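Local coordinates for sensor protein, Kinase (Polaromonas sp. JS666, PDB 3GRC) that probably acts as a phosphorylatable receiver domain of a sensor histidine kinase, taking part in two-component phosphorelay signalling, at residues Pro5-Ala19 with Leu26-Ala39. Sequence-based numbering, arbitrary orientation.
Sequences PRPRILICEDDPDIA and LEKGGFDSDMVHSA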
loop_
_atom_site.group_PDB
_atom_site.type_symbol
_atom_site.label_atom_id
_atom_site.label_comp_id
_atom_site.label_asym_id
_atom_site.label_seq_id
_atom_site.Cartn_x
_atom_site.Cartn_y
_atom_site.Cartn_z
ATOM N N PRO A 5 10.789 -12.865 3.159
ATOM C CA PRO A 5 11.424 -13.857 2.267
ATOM C C PRO A 5 11.778 -13.363 0.852
ATOM O O PRO A 5 12.963 -13.118 0.578
ATOM C CB PRO A 5 10.492 -15.056 2.234
ATOM C CG PRO A 5 9.940 -15.015 3.670
ATOM C CD PRO A 5 9.712 -13.505 3.942
ATOM N N ARG A 6 10.793 -13.213 -0.044
ATOM C CA ARG A 6 11.119 -12.757 -1.400
ATOM C C ARG A 6 10.380 -11.546 -2.003
ATOM O O ARG A 6 10.980 -10.489 -2.163
ATOM C CB ARG A 6 11.073 -13.925 -2.391
ATOM C CG ARG A 6 12.020 -13.702 -3.555
ATOM C CD ARG A 6 13.429 -13.508 -3.008
ATOM N NE ARG A 6 14.296 -12.748 -3.901
ATOM C CZ ARG A 6 14.634 -13.134 -5.126
ATOM N NH1 ARG A 6 14.178 -14.282 -5.616
ATOM N NH2 ARG A 6 15.431 -12.368 -5.860
ATOM N N PRO A 7 9.092 -11.679 -2.375
ATOM C CA PRO A 7 8.449 -10.480 -2.940
ATOM C C PRO A 7 8.534 -9.342 -1.913
ATOM O O PRO A 7 8.224 -9.548 -0.748
ATOM C CB PRO A 7 7.001 -10.927 -3.170
ATOM C CG PRO A 7 7.086 -12.417 -3.247
ATOM C CD PRO A 7 8.123 -12.774 -2.220
ATOM N N ARG A 8 8.941 -8.148 -2.329
ATOM C CA ARG A 8 9.064 -7.054 -1.369
ATOM C C ARG A 8 7.929 -6.030 -1.415
ATOM O O ARG A 8 7.533 -5.566 -2.484
ATOM C CB ARG A 8 10.421 -6.364 -1.538
ATOM C CG ARG A 8 10.717 -5.296 -0.478
ATOM C CD ARG A 8 12.143 -4.716 -0.593
ATOM N NE ARG A 8 13.118 -5.654 -0.056
ATOM C CZ ARG A 8 13.855 -5.453 1.027
ATOM N NH1 ARG A 8 13.760 -4.335 1.719
ATOM N NH2 ARG A 8 14.681 -6.398 1.428
ATOM N N ILE A 9 7.411 -5.678 -0.242
ATOM C CA ILE A 9 6.309 -4.721 -0.134
ATOM C C ILE A 9 6.768 -3.381 0.434
ATOM O O ILE A 9 7.557 -3.345 1.369
ATOM C CB ILE A 9 5.207 -5.254 0.806
ATOM C CG1 ILE A 9 4.752 -6.643 0.357
ATOM C CG2 ILE A 9 4.040 -4.279 0.856
ATOM C CD1 ILE A 9 4.212 -6.693 -1.038
ATOM N N LEU A 10 6.290 -2.278 -0.129
ATOM C CA LEU A 10 6.643 -0.972 0.409
ATOM C C LEU A 10 5.486 -0.492 1.290
ATOM O O LEU A 10 4.385 -0.240 0.806
ATOM C CB LEU A 10 6.897 0.042 -0.705
ATOM C CG LEU A 10 7.137 1.487 -0.246
ATOM C CD1 LEU A 10 8.429 1.603 0.556
ATOM C CD2 LEU A 10 7.208 2.389 -1.470
ATOM N N ILE A 11 5.749 -0.392 2.585
ATOM C CA ILE A 11 4.769 0.050 3.564
ATOM C C ILE A 11 4.836 1.559 3.786
ATOM O O ILE A 11 5.839 2.068 4.280
ATOM C CB ILE A 11 5.022 -0.610 4.936
ATOM C CG1 ILE A 11 5.011 -2.126 4.801
ATOM C CG2 ILE A 11 3.992 -0.121 5.948
ATOM C CD1 ILE A 11 5.448 -2.831 6.059
ATOM N N CYS A 12 3.775 2.268 3.431
ATOM C CA CYS A 12 3.727 3.708 3.639
ATOM C C CYS A 12 2.691 3.911 4.727
ATOM O O CYS A 12 1.477 3.816 4.477
ATOM C CB CYS A 12 3.309 4.429 2.359
ATOM S SG CYS A 12 3.135 6.218 2.488
ATOM N N GLU A 13 3.176 4.185 5.936
ATOM C CA GLU A 13 2.306 4.350 7.091
ATOM C C GLU A 13 2.823 5.425 8.031
ATOM O O GLU A 13 3.997 5.449 8.394
ATOM C CB GLU A 13 2.188 3.001 7.822
ATOM C CG GLU A 13 1.596 3.034 9.241
ATOM C CD GLU A 13 0.147 3.479 9.295
ATOM O OE1 GLU A 13 -0.707 2.828 8.672
ATOM O OE2 GLU A 13 -0.138 4.479 9.969
ATOM N N ASP A 14 1.931 6.320 8.410
ATOM C CA ASP A 14 2.263 7.409 9.307
ATOM C C ASP A 14 2.522 6.967 10.755
ATOM O O ASP A 14 3.366 7.541 11.441
ATOM C CB ASP A 14 1.140 8.448 9.290
ATOM C CG ASP A 14 1.398 9.599 10.243
ATOM O OD1 ASP A 14 2.363 10.350 10.028
ATOM O OD2 ASP A 14 0.640 9.744 11.221
ATOM N N ASP A 15 1.800 5.951 11.217
ATOM C CA ASP A 15 1.932 5.468 12.594
ATOM C C ASP A 15 3.048 4.418 12.744
ATOM O O ASP A 15 2.974 3.323 12.184
ATOM C CB ASP A 15 0.584 4.885 13.047
ATOM C CG ASP A 15 0.523 4.601 14.553
ATOM O OD1 ASP A 15 1.474 4.012 15.107
ATOM O OD2 ASP A 15 -0.502 4.955 15.178
ATOM N N PRO A 16 4.092 4.740 13.519
ATOM C CA PRO A 16 5.238 3.850 13.763
ATOM C C PRO A 16 4.824 2.439 14.205
ATOM O O PRO A 16 5.346 1.443 13.697
ATOM C CB PRO A 16 6.029 4.591 14.848
ATOM C CG PRO A 16 5.724 6.011 14.573
ATOM C CD PRO A 16 4.241 5.993 14.277
ATOM N N ASP A 17 3.905 2.368 15.167
ATOM C CA ASP A 17 3.408 1.082 15.657
ATOM C C ASP A 17 2.794 0.261 14.535
ATOM O O ASP A 17 3.115 -0.911 14.384
ATOM C CB ASP A 17 2.355 1.270 16.757
ATOM C CG ASP A 17 2.958 1.723 18.077
ATOM O OD1 ASP A 17 4.144 1.416 18.336
ATOM O OD2 ASP A 17 2.241 2.370 18.860
ATOM N N ILE A 18 1.919 0.880 13.740
ATOM C CA ILE A 18 1.262 0.177 12.632
ATOM C C ILE A 18 2.270 -0.198 11.526
ATOM O O ILE A 18 2.151 -1.253 10.911
ATOM C CB ILE A 18 0.096 1.028 12.012
ATOM C CG1 ILE A 18 -0.891 1.463 13.101
ATOM C CG2 ILE A 18 -0.638 0.233 10.936
ATOM C CD1 ILE A 18 -1.520 0.303 13.881
ATOM N N ALA A 19 3.256 0.664 11.277
ATOM C CA ALA A 19 4.265 0.394 10.242
ATOM C C ALA A 19 5.011 -0.878 10.636
ATOM O O ALA A 19 5.222 -1.765 9.817
ATOM C CB ALA A 19 5.252 1.561 10.118
ATOM N N LEU A 26 3.675 -9.015 7.493
ATOM C CA LEU A 26 4.079 -9.345 6.141
ATOM C C LEU A 26 5.149 -10.426 6.137
ATOM O O LEU A 26 5.122 -11.336 5.303
ATOM C CB LEU A 26 4.581 -8.098 5.420
ATOM C CG LEU A 26 3.439 -7.145 5.090
ATOM C CD1 LEU A 26 3.912 -5.979 4.201
ATOM C CD2 LEU A 26 2.384 -7.952 4.388
ATOM N N GLU A 27 6.079 -10.317 7.077
ATOM C CA GLU A 27 7.146 -11.294 7.196
ATOM C C GLU A 27 6.514 -12.667 7.469
ATOM O O GLU A 27 6.899 -13.656 6.863
ATOM C CB GLU A 27 8.118 -10.913 8.321
ATOM C CG GLU A 27 9.242 -11.934 8.540
ATOM C CD GLU A 27 10.281 -11.466 9.548
ATOM O OE1 GLU A 27 9.906 -11.150 10.696
ATOM O OE2 GLU A 27 11.479 -11.414 9.188
ATOM N N LYS A 28 5.543 -12.741 8.368
ATOM C CA LYS A 28 4.917 -14.037 8.610
ATOM C C LYS A 28 4.290 -14.574 7.316
ATOM O O LYS A 28 4.293 -15.775 7.073
ATOM C CB LYS A 28 3.847 -13.932 9.693
ATOM C CG LYS A 28 4.405 -13.719 11.082
ATOM C CD LYS A 28 5.250 -14.893 11.514
ATOM C CE LYS A 28 5.564 -14.805 12.993
ATOM N NZ LYS A 28 6.495 -15.884 13.419
ATOM N N GLY A 29 3.771 -13.676 6.483
ATOM C CA GLY A 29 3.139 -14.084 5.244
ATOM C C GLY A 29 4.073 -14.323 4.067
ATOM O O GLY A 29 3.606 -14.502 2.941
ATOM N N GLY A 30 5.383 -14.299 4.312
ATOM C CA GLY A 30 6.345 -14.551 3.255
ATOM C C GLY A 30 6.845 -13.344 2.493
ATOM O O GLY A 30 7.503 -13.486 1.465
ATOM N N PHE A 31 6.560 -12.152 2.995
ATOM C CA PHE A 31 6.978 -10.929 2.321
ATOM C C PHE A 31 8.080 -10.135 3.022
ATOM O O PHE A 31 8.059 -9.999 4.241
ATOM C CB PHE A 31 5.781 -9.984 2.168
ATOM C CG PHE A 31 4.705 -10.483 1.252
ATOM C CD1 PHE A 31 4.862 -10.411 -0.128
ATOM C CD2 PHE A 31 3.491 -10.937 1.764
ATOM C CE1 PHE A 31 3.820 -10.772 -0.983
ATOM C CE2 PHE A 31 2.449 -11.298 0.912
ATOM C CZ PHE A 31 2.617 -11.212 -0.463
ATOM N N ASP A 32 9.027 -9.606 2.242
ATOM C CA ASP A 32 10.067 -8.728 2.778
ATOM C C ASP A 32 9.372 -7.379 2.631
ATOM O O ASP A 32 8.446 -7.237 1.817
ATOM C CB ASP A 32 11.340 -8.687 1.911
ATOM C CG ASP A 32 12.249 -9.898 2.109
ATOM O OD1 ASP A 32 12.333 -10.428 3.230
ATOM O OD2 ASP A 32 12.909 -10.304 1.131
ATOM N N SER A 33 9.798 -6.388 3.396
ATOM C CA SER A 33 9.180 -5.069 3.283
ATOM C C SER A 33 10.003 -3.930 3.865
ATOM O O SER A 33 10.851 -4.120 4.733
ATOM C CB SER A 33 7.794 -5.068 3.933
ATOM O OG SER A 33 7.857 -5.313 5.318
ATOM N N ASP A 34 9.722 -2.736 3.375
ATOM C CA ASP A 34 10.391 -1.542 3.817
ATOM C C ASP A 34 9.343 -0.605 4.385
ATOM O O ASP A 34 8.254 -0.471 3.839
ATOM C CB ASP A 34 11.094 -0.850 2.645
ATOM C CG ASP A 34 12.341 -1.595 2.181
ATOM O OD1 ASP A 34 13.025 -2.186 3.035
ATOM O OD2 ASP A 34 12.638 -1.580 0.969
HETATM N N MSE A 35 9.669 0.059 5.479
HETATM C CA MSE A 35 8.726 0.992 6.070
HETATM C C MSE A 35 9.141 2.439 5.784
HETATM O O MSE A 35 10.301 2.801 5.917
HETATM C CB MSE A 35 8.651 0.800 7.592
HETATM C CG MSE A 35 8.448 -0.626 8.071
HETATM SE SE MSE A 35 8.584 -0.722 9.978
HETATM C CE MSE A 35 10.535 -0.840 10.202
ATOM N N VAL A 36 8.179 3.250 5.379
ATOM C CA VAL A 36 8.367 4.681 5.150
ATOM C C VAL A 36 7.149 5.349 5.774
ATOM O O VAL A 36 6.101 4.726 5.911
ATOM C CB VAL A 36 8.510 5.068 3.640
ATOM C CG1 VAL A 36 9.807 4.469 3.101
ATOM C CG2 VAL A 36 7.303 4.599 2.817
ATOM N N HIS A 37 7.277 6.614 6.151
ATOM C CA HIS A 37 6.178 7.290 6.829
ATOM C C HIS A 37 5.481 8.458 6.138
ATOM O O HIS A 37 4.677 9.150 6.772
ATOM C CB HIS A 37 6.656 7.726 8.215
ATOM C CG HIS A 37 7.824 8.658 8.193
ATOM N ND1 HIS A 37 7.707 10.004 7.907
ATOM C CD2 HIS A 37 9.147 8.442 8.402
ATOM C CE1 HIS A 37 8.896 10.570 7.942
ATOM N NE2 HIS A 37 9.791 9.639 8.242
ATOM N N SER A 38 5.767 8.678 4.857
ATOM C CA SER A 38 5.133 9.779 4.141
ATOM C C SER A 38 5.080 9.534 2.644
ATOM O O SER A 38 5.805 8.689 2.110
ATOM C CB SER A 38 5.867 11.099 4.402
ATOM O OG SER A 38 7.046 11.183 3.611
ATOM N N ALA A 39 4.214 10.292 1.973
ATOM C CA ALA A 39 4.045 10.189 0.531
ATOM C C ALA A 39 5.346 10.499 -0.199
ATOM O O ALA A 39 5.700 9.823 -1.167
ATOM C CB ALA A 39 2.940 11.132 0.066
#
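Arg8 swings across to the neighbouring strand and meets Asp34 in a salt bridge, Arg8 NH1 lying 2.6 Å from Asp34 OD1. The same nitrogen gives OD2 a hydrogen bond on its syn side, 31° out of the carboxylate plane, while Asp34 lies at the guanidinium edge; OD2 also bonds Tyr51 OH. A bend at chi3 (-77°) brings the guanidinium to this carboxylate and sets one face over Asp32 CB. With an alanine in its place, Asp34 is likely to lose its positive mate and keep only the tyrosine of these two partners. On the sheet face that carries Arg8 and Asp34, Leu10 CD1 meets Val36 CG2 at about a right angle. On the opposite face the contact is mainly aliphatic: Ile9 CB packs 3.7 Å from Leu26 CD1, Ile9 CG1 lies obliquely to the Phe31 ring, and Ile11 CD1 reaches Leu26 CD1 tip to tip. The Phe31 ring takes Pro7 O at its edge, and helix 114-128 packs on Phe31 and Leu26. Backbone hydrogen bonds, from Asp32 N to Pro7 O through Glu13 N to Val36 O (3.0 Å), join the two parallel strands. Linked by helix 16-28, they form the first beta-alpha-beta crossover of the CheY-like receiver fold, with acidic Glu13 and Asp14 beside Asp57.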